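Local structure of putative nitroreductase (Thermotoga maritima, 1VKW) at residues Pro143-Val146 / Lys147-Glu150; Lys126-Pro129 / Ile130-Leu134; Asn136-Glu139 / Glu140-Pro143. The protein probably acts as an oxidoreductase, being a putative nitroreductase akin to the FMN-dependent nitroreductases. All blocks are in the same frame, centred on the assembly; numbering follows the deposited sequence.

Contact 1 (Pro143-Val146 / Lys147-Glu150); sequences PEIV and KIVE
Ile145 meets Ile148 and Val149 along the buried face of helix 143-153, while Val146 meets Glu150 one turn along toward the solvent. On the tight side, CD1 of Ile145 lies 4.3 Å from CD1 of Ile148, so the two isoleucines meet through their outermost methyls, and CG2 of Ile145 lies 4.3 Å from CG2 of Val149, branch methyl against branch methyl. The torsions also turn Ile148 and Val149 back toward the preceding turn. Ile148 carries CG1 beside its own backbone N (chi1 -68°), which lays this methylene 3.5 Å from Glu144 O, and CG2 of Val149 comes 3.3 Å from Ile145 O. Leu173 of strand 172-176 and Leu216 cover this face, and Ile148 also reaches Thr193, Ala194 and Ile197 of helix 180-198.

The other side is more open to solvent, with Lys147 and Glu150 exposed and Val146 partly so. Glu150 runs out extended, its CG 3.2 Å from Val146 O, and the two side chains meet at a slant. Val146 CG1 is modelled only 3.0 Å from Glu150 OE2, too close for a methyl and an oxygen at rest, so the exact position of that carboxylate is doubtful. Lys147 stretches away from the first turn and makes a cation-pi contact with Phe16.

Beneath both faces run four successive i to i+4 backbone bonds, from Lys147 N to Pro143 O through to Glu150 N to Val146 O, the last 2.9 Å long. Ile145, Ile148 and Val149 turned inward, with Lys147 and Glu150 toward solvent, mark the first turns of an amphipathic alpha-helix laid against an antiparallel sheet.

Contact 2 (Lys126-Pro129 / Ile130-Leu134); sequences KRRP and ITSFL. With SO4 (sulfate ion), chain C.
Ser132 folds back onto Pro129, whose carbonyl oxygen takes two hydrogen bonds from this one residue. Ser132 OG, held between its backbone N and carbonyl carbon (chi1 77°), reaches Pro129 O at 2.7 Å in the carbonyl plane. Ser132 N bonds the same oxygen at 2.8 Å from above that plane, closing a type I turn over Ile130 and Thr131.

Water 1 adds a polar link, accepting from Arg128 NE and donating to Ser132 OG, each at 2.8 Å. Arg128 NH1 has a stronger partner in Arg161 O.

Phe133 presents its edge to Arg128 O, with CE2 3.3 Å away, and Ser132 OG sits over one face near the rim. Arg128 NH2 comes 3.9 Å from Phe133 CE1, the side chains crossing at about a right angle with guanidinium and ring planes 30° apart.

Charge gathers at Arg127, where NH1 and NH2 both bond to O2 of a sulfate, probably from the crystallisation liquor, that Arg22 and Ser24 also hold. NH1 also bonds to Lys126 O (2.9 Å, in the guanidinium plane), NE to Ile153 O and NH2 to Leu154 O. With a leucine at Arg127, the sulfate would probably be held less firmly and these three carbonyls left without this donor.

The turn starts the short, weakly bonded helix 130-133 after the loop from strand 112-116; Phe133 packs on Ile153 of helix 143-153 and pairs by backbone with Ile166 of strand 165-168.

Contact 3 (Asn136-Glu139 / Glu140-Pro143); sequences NDLE and ELPP
Asn136 and Asp137 face the carboxylate of Glu140 across a short 3-10 turn, formed as two overlapping type I turns. Glu140 N bonds to Asp137 O at 2.8 Å, and Leu141 N follows to Leu138 O at 3.3 Å; both donors stand well above the carbonyl planes, as the tight i to i+3 winding makes them.

Around that bend the side chains set themselves at quite different angles. Glu140 extends back along the start of the turn, CG beside its own backbone N (chi1 -63°), and this brings OE1 to Asp137 N in a weak hydrogen bond of 3.3 Å. The same oxygen also touches CB of Asn136, whose amide plane stands 85° to the carboxylate. The polar end of Asn136 is engaged by the sheet: ND2 bonds to Tyr168 O of strand 165-168. Asp137 crosses Glu140 obliquely, the two carboxylate planes 43° apart, with OD2 and OE2 at 3.6 Å. Like charges this close would probably repel one another, and both residues are exposed, where solvent can soften the effect.

Leu141, by contrast, is buried. It crosses Asn136 at about a right angle, its CD1 3.6 Å from Asn136 CB, while its other methyl, CD2, lies 4.1 Å from Leu138 CD1. Leu141 also rests on Tyr168. Pro142, at the N-cap position, then leads into helix 143-153. Water 2 bridges two backbone carbonyls, donating to Leu138 O at 2.8 Å and to Leu141 O at 3.2 Å.

Overall arrangement
Read from the N terminus, the chain meets contact 2 first, then contact 3, then contact 1. They run in series and none nests in or crosses another; contacts 3 and 1 share Pro143. Contact 2 closes the turn that opens helix 130-133, contact 3 closes the 3-10 bend between that helix and helix 143-153, and contact 1 lies within the latter. Their apolar faces meet: Ile130 CD1 is 3.3 Å from Val149 CG1, Leu134 CD2 is 3.5 Å from Leu141 CD2, and Val146 CG2 is 3.7 Å from Leu141 CB. Together they join the two helices and their connection beside the sheet containing strands 165-168 and 172-176.

Contact 1 (Pro143-Val146 / Lys147-Glu150)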
loop_
_atom_site.group_PDB
_atom_site.type_symbol
_atom_site.label_atom_id
_atom_site.label_comp_id
_atom_site.label_asym_id
_atom_site.label_seq_id
_atom_site.Cartn_x
_atom_site.Cartn_y
_atom_site.Cartn_z
ATOM N N PRO A 143 2.556 -5.496 -22.214
ATOM C CA PRO A 143 3.609 -4.952 -21.353
ATOM C C PRO A 143 3.109 -4.106 -20.174
ATOM O O PRO A 143 3.697 -4.168 -19.097
ATOM C CB PRO A 143 4.465 -4.122 -22.318
ATOM C CG PRO A 143 4.217 -4.725 -23.648
ATOM C CD PRO A 143 2.780 -5.159 -23.631
ATOM N N GLU A 144 2.026 -3.351 -20.349
ATOM C CA GLU A 144 1.537 -2.521 -19.243
ATOM C C GLU A 144 1.102 -3.427 -18.090
ATOM O O GLU A 144 1.301 -3.102 -16.922
ATOM C CB GLU A 144 0.356 -1.624 -19.651
ATOM C CG GLU A 144 0.661 -0.577 -20.704
ATOM C CD GLU A 144 0.553 -1.103 -22.124
ATOM O OE1 GLU A 144 0.445 -2.341 -22.314
ATOM O OE2 GLU A 144 0.587 -0.268 -23.051
ATOM N N ILE A 145 0.518 -4.574 -18.422
ATOM C CA ILE A 145 -0.069 -5.428 -17.392
ATOM C C ILE A 145 1.019 -6.196 -16.641
ATOM O O ILE A 145 0.937 -6.360 -15.418
ATOM C CB ILE A 145 -1.125 -6.375 -17.980
ATOM C CG1 ILE A 145 -2.088 -5.612 -18.905
ATOM C CG2 ILE A 145 -1.887 -7.066 -16.872
ATOM C CD1 ILE A 145 -2.735 -4.362 -18.283
ATOM N N VAL A 146 2.042 -6.648 -17.369
ATOM C CA VAL A 146 3.203 -7.265 -16.736
ATOM C C VAL A 146 3.716 -6.309 -15.644
ATOM O O VAL A 146 3.905 -6.716 -14.495
ATOM C CB VAL A 146 4.314 -7.582 -17.744
ATOM C CG1 VAL A 146 5.523 -8.148 -17.041
ATOM C CG2 VAL A 146 3.816 -8.579 -18.809
ATOM N N LYS A 147 3.865 -5.033 -15.985
ATOM C CA LYS A 147 4.368 -4.053 -15.020
ATOM C C LYS A 147 3.461 -3.921 -13.792
ATOM O O LYS A 147 3.943 -3.929 -12.653
ATOM C CB LYS A 147 4.544 -2.685 -15.680
ATOM C CG LYS A 147 5.301 -1.682 -14.816
ATOM C CD LYS A 147 5.664 -0.438 -15.622
ATOM C CE LYS A 147 6.834 0.333 -14.991
ATOM N NZ LYS A 147 7.215 1.509 -15.813
ATOM N N ILE A 148 2.151 -3.804 -14.010
ATOM C CA ILE A 148 1.204 -3.681 -12.887
ATOM C C ILE A 148 1.257 -4.918 -11.990
ATOM O O ILE A 148 1.254 -4.788 -10.774
ATOM C CB ILE A 148 -0.237 -3.442 -13.376
ATOM C CG1 ILE A 148 -0.360 -2.060 -14.028
ATOM C CG2 ILE A 148 -1.201 -3.539 -12.224
ATOM C CD1 ILE A 148 -1.554 -1.930 -14.921
ATOM N N VAL A 149 1.317 -6.108 -12.584
ATOM C CA VAL A 149 1.363 -7.338 -11.800
ATOM C C VAL A 149 2.640 -7.429 -10.965
ATOM O O VAL A 149 2.596 -7.830 -9.791
ATOM C CB VAL A 149 1.208 -8.603 -12.673
ATOM C CG1 VAL A 149 1.371 -9.865 -11.817
ATOM C CG2 VAL A 149 -0.185 -8.641 -13.295
ATOM N N GLU A 150 3.767 -7.074 -11.575
ATOM C CA GLU A 150 5.045 -7.068 -10.881
ATOM C C GLU A 150 5.007 -6.128 -9.683
ATOM O O GLU A 150 5.496 -6.458 -8.605
ATOM C CB GLU A 150 6.176 -6.661 -11.838
ATOM C CG GLU A 150 6.522 -7.725 -12.871
ATOM C CD GLU A 150 7.391 -7.233 -14.017
ATOM O OE1 GLU A 150 7.849 -6.066 -14.001
ATOM O OE2 GLU A 150 7.635 -8.038 -14.952
#

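Contact 2 (Lys126-Pro129 / Ile130-Leu134)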
loop_
_atom_site.group_PDB
_atom_site.type_symbol
_atom_site.label_atom_id
_atom_site.label_comp_id
_atom_site.label_asym_id
_atom_site.label_seq_id
_atom_site.Cartn_x
_atom_site.Cartn_y
_atom_site.Cartn_z
ATOM N N LYS A 126 11.756 -11.409 -0.607
ATOM C CA LYS A 126 11.420 -12.760 -1.002
ATOM C C LYS A 126 9.994 -12.758 -1.480
ATOM O O LYS A 126 9.084 -12.370 -0.754
ATOM C CB LYS A 126 11.611 -13.724 0.161
ATOM C CG LYS A 126 13.075 -13.917 0.540
ATOM C CD LYS A 126 13.238 -15.008 1.600
ATOM C CE LYS A 126 14.592 -15.677 1.536
ATOM N NZ LYS A 126 14.524 -17.040 2.150
ATOM N N ARG A 127 9.808 -13.190 -2.721
ATOM C CA ARG A 127 8.482 -13.365 -3.268
ATOM C C ARG A 127 8.492 -14.613 -4.105
ATOM O O ARG A 127 9.516 -14.974 -4.720
ATOM C CB ARG A 127 8.057 -12.171 -4.132
ATOM C CG ARG A 127 7.800 -10.877 -3.384
ATOM C CD ARG A 127 6.630 -10.903 -2.431
ATOM N NE ARG A 127 6.383 -9.577 -1.848
ATOM C CZ ARG A 127 7.081 -9.038 -0.849
ATOM N NH1 ARG A 127 8.073 -9.695 -0.262
ATOM N NH2 ARG A 127 6.773 -7.821 -0.421
ATOM N N ARG A 128 7.339 -15.267 -4.130
ATOM C CA ARG A 128 7.139 -16.415 -4.993
ATOM C C ARG A 128 7.128 -15.921 -6.441
ATOM O O ARG A 128 6.900 -14.722 -6.693
ATOM C CB ARG A 128 5.842 -17.130 -4.618
ATOM C CG ARG A 128 5.878 -17.659 -3.185
ATOM C CD ARG A 128 4.811 -18.695 -2.866
ATOM N NE ARG A 128 3.479 -18.125 -2.936
ATOM C CZ ARG A 128 2.818 -17.605 -1.906
ATOM N NH1 ARG A 128 3.357 -17.556 -0.690
ATOM N NH2 ARG A 128 1.600 -17.120 -2.105
ATOM N N PRO A 129 7.369 -16.826 -7.389
ATOM C CA PRO A 129 7.418 -16.459 -8.810
ATOM C C PRO A 129 6.117 -15.839 -9.321
ATOM O O PRO A 129 5.029 -16.246 -8.924
ATOM C CB PRO A 129 7.694 -17.791 -9.508
ATOM C CG PRO A 129 8.281 -18.643 -8.473
ATOM C CD PRO A 129 7.641 -18.256 -7.187
ATOM N N ILE A 130 6.234 -14.851 -10.204
ATOM C CA ILE A 130 5.053 -14.129 -10.678
ATOM C C ILE A 130 4.014 -15.077 -11.253
ATOM O O ILE A 130 2.813 -14.870 -11.055
ATOM C CB ILE A 130 5.428 -13.008 -11.692
ATOM C CG1 ILE A 130 4.173 -12.289 -12.185
ATOM C CG2 ILE A 130 6.186 -13.554 -12.867
ATOM C CD1 ILE A 130 4.456 -10.854 -12.608
ATOM N N THR A 131 4.471 -16.131 -11.934
ATOM C CA THR A 131 3.556 -17.092 -12.557
ATOM C C THR A 131 2.741 -17.859 -11.527
ATOM O O THR A 131 1.708 -18.414 -11.873
ATOM C CB THR A 131 4.303 -18.102 -13.442
ATOM O OG1 THR A 131 5.373 -18.681 -12.699
ATOM C CG2 THR A 131 4.986 -17.420 -14.644
ATOM N N SER A 132 3.208 -17.918 -10.276
ATOM C CA SER A 132 2.468 -18.623 -9.228
ATOM C C SER A 132 1.231 -17.832 -8.784
ATOM O O SER A 132 0.304 -18.386 -8.190
ATOM C CB SER A 132 3.379 -18.938 -8.033
ATOM O OG SER A 132 3.606 -17.801 -7.222
ATOM N N PHE A 133 1.218 -16.544 -9.088
ATOM C CA PHE A 133 0.101 -15.664 -8.761
ATOM C C PHE A 133 -0.919 -15.520 -9.889
ATOM O O PHE A 133 -2.112 -15.284 -9.651
ATOM C CB PHE A 133 0.637 -14.286 -8.409
ATOM C CG PHE A 133 1.530 -14.281 -7.210
ATOM C CD1 PHE A 133 0.990 -14.342 -5.942
ATOM C CD2 PHE A 133 2.906 -14.197 -7.348
ATOM C CE1 PHE A 133 1.802 -14.327 -4.831
ATOM C CE2 PHE A 133 3.725 -14.177 -6.232
ATOM C CZ PHE A 133 3.171 -14.239 -4.976
ATOM N N LEU A 134 -0.441 -15.699 -11.113
ATOM C CA LEU A 134 -1.145 -15.285 -12.309
ATOM C C LEU A 134 -1.913 -16.455 -12.901
ATOM O O LEU A 134 -1.344 -17.518 -13.136
ATOM C CB LEU A 134 -0.106 -14.765 -13.300
ATOM C CG LEU A 134 -0.481 -13.926 -14.515
ATOM C CD1 LEU A 134 -1.386 -12.767 -14.140
ATOM C CD2 LEU A 134 0.809 -13.438 -15.175
HETATM S S SO4 C . 8.612 -6.945 2.853
HETATM O O1 SO4 C . 8.557 -8.264 3.463
HETATM O O2 SO4 C . 8.844 -7.090 1.432
HETATM O O3 SO4 C . 7.362 -6.261 3.130
HETATM O O4 SO4 C . 9.726 -6.182 3.419
HETATM O O HOH W 1 1.788 -18.013 -5.129
#

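Contact 3 (Asn136-Glu139 / Glu140-Pro143)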
loop_
_atom_site.group_PDB
_atom_site.type_symbol
_atom_site.label_atom_id
_atom_site.label_comp_id
_atom_site.label_asym_id
_atom_site.label_seq_id
_atom_site.Cartn_x
_atom_site.Cartn_y
_atom_site.Cartn_z
ATOM N N ASN A 136 -3.265 -16.265 -15.871
ATOM C CA ASN A 136 -2.848 -16.184 -17.277
ATOM C C ASN A 136 -1.427 -16.657 -17.498
ATOM O O ASN A 136 -0.598 -16.605 -16.597
ATOM C CB ASN A 136 -2.890 -14.739 -17.770
ATOM C CG ASN A 136 -4.177 -14.037 -17.429
ATOM O OD1 ASN A 136 -4.438 -13.729 -16.266
ATOM N ND2 ASN A 136 -4.986 -13.760 -18.447
ATOM N N ASP A 137 -1.142 -17.075 -18.725
ATOM C CA ASP A 137 0.221 -17.293 -19.143
ATOM C C ASP A 137 0.830 -15.905 -19.252
ATOM O O ASP A 137 0.200 -14.979 -19.766
ATOM C CB ASP A 137 0.276 -18.039 -20.475
ATOM C CG ASP A 137 -0.084 -19.520 -20.336
ATOM O OD1 ASP A 137 -0.030 -20.066 -19.206
ATOM O OD2 ASP A 137 -0.422 -20.226 -21.314
ATOM N N LEU A 138 2.046 -15.756 -18.741
ATOM C CA LEU A 138 2.692 -14.446 -18.663
ATOM C C LEU A 138 2.745 -13.809 -20.062
ATOM O O LEU A 138 2.679 -12.591 -20.205
ATOM C CB LEU A 138 4.084 -14.604 -18.032
ATOM C CG LEU A 138 4.883 -13.404 -17.506
ATOM C CD1 LEU A 138 4.023 -12.346 -16.860
ATOM C CD2 LEU A 138 5.954 -13.891 -16.524
ATOM N N GLU A 139 2.796 -14.658 -21.088
ATOM C CA GLU A 139 2.823 -14.232 -22.490
ATOM C C GLU A 139 1.493 -13.644 -22.997
ATOM O O GLU A 139 1.469 -12.952 -24.011
ATOM C CB GLU A 139 3.225 -15.414 -23.389
ATOM C CG GLU A 139 4.418 -16.234 -22.897
ATOM C CD GLU A 139 4.008 -17.514 -22.176
ATOM O OE1 GLU A 139 3.530 -17.423 -21.026
ATOM O OE2 GLU A 139 4.164 -18.614 -22.763
ATOM N N GLU A 140 0.389 -13.936 -22.313
ATOM C CA GLU A 140 -0.919 -13.368 -22.674
ATOM C C GLU A 140 -1.099 -11.928 -22.160
ATOM O O GLU A 140 -2.145 -11.297 -22.398
ATOM C CB GLU A 140 -2.042 -14.259 -22.131
ATOM C CG GLU A 140 -2.049 -15.660 -22.739
ATOM C CD GLU A 140 -2.888 -16.661 -21.960
ATOM O OE1 GLU A 140 -3.501 -16.290 -20.937
ATOM O OE2 GLU A 140 -2.932 -17.841 -22.379
ATOM N N LEU A 141 -0.088 -11.412 -21.457
ATOM C CA LEU A 141 -0.143 -10.069 -20.885
ATOM C C LEU A 141 0.571 -9.042 -21.739
ATOM O O LEU A 141 1.752 -9.212 -22.058
ATOM C CB LEU A 141 0.498 -10.060 -19.501
ATOM C CG LEU A 141 -0.438 -10.389 -18.350
ATOM C CD1 LEU A 141 -1.251 -11.647 -18.611
ATOM C CD2 LEU A 141 0.394 -10.496 -17.080
ATOM N N PRO A 142 -0.110 -7.950 -22.073
ATOM C CA PRO A 142 0.569 -6.834 -22.723
ATOM C C PRO A 142 1.557 -6.221 -21.721
ATOM O O PRO A 142 1.400 -6.422 -20.505
ATOM C CB PRO A 142 -0.557 -5.852 -23.072
ATOM C CG PRO A 142 -1.794 -6.404 -22.531
ATOM C CD PRO A 142 -1.535 -7.680 -21.838
ATOM N N PRO A 143 2.556 -5.496 -22.214
ATOM C CA PRO A 143 3.609 -4.952 -21.353
ATOM C C PRO A 143 3.109 -4.106 -20.174
ATOM O O PRO A 143 3.697 -4.168 -19.097
ATOM C CB PRO A 143 4.465 -4.122 -22.318
ATOM C CG PRO A 143 4.217 -4.725 -23.648
ATOM C CD PRO A 143 2.780 -5.159 -23.631
HETATM O O HOH W 2 4.459 -10.822 -21.500
#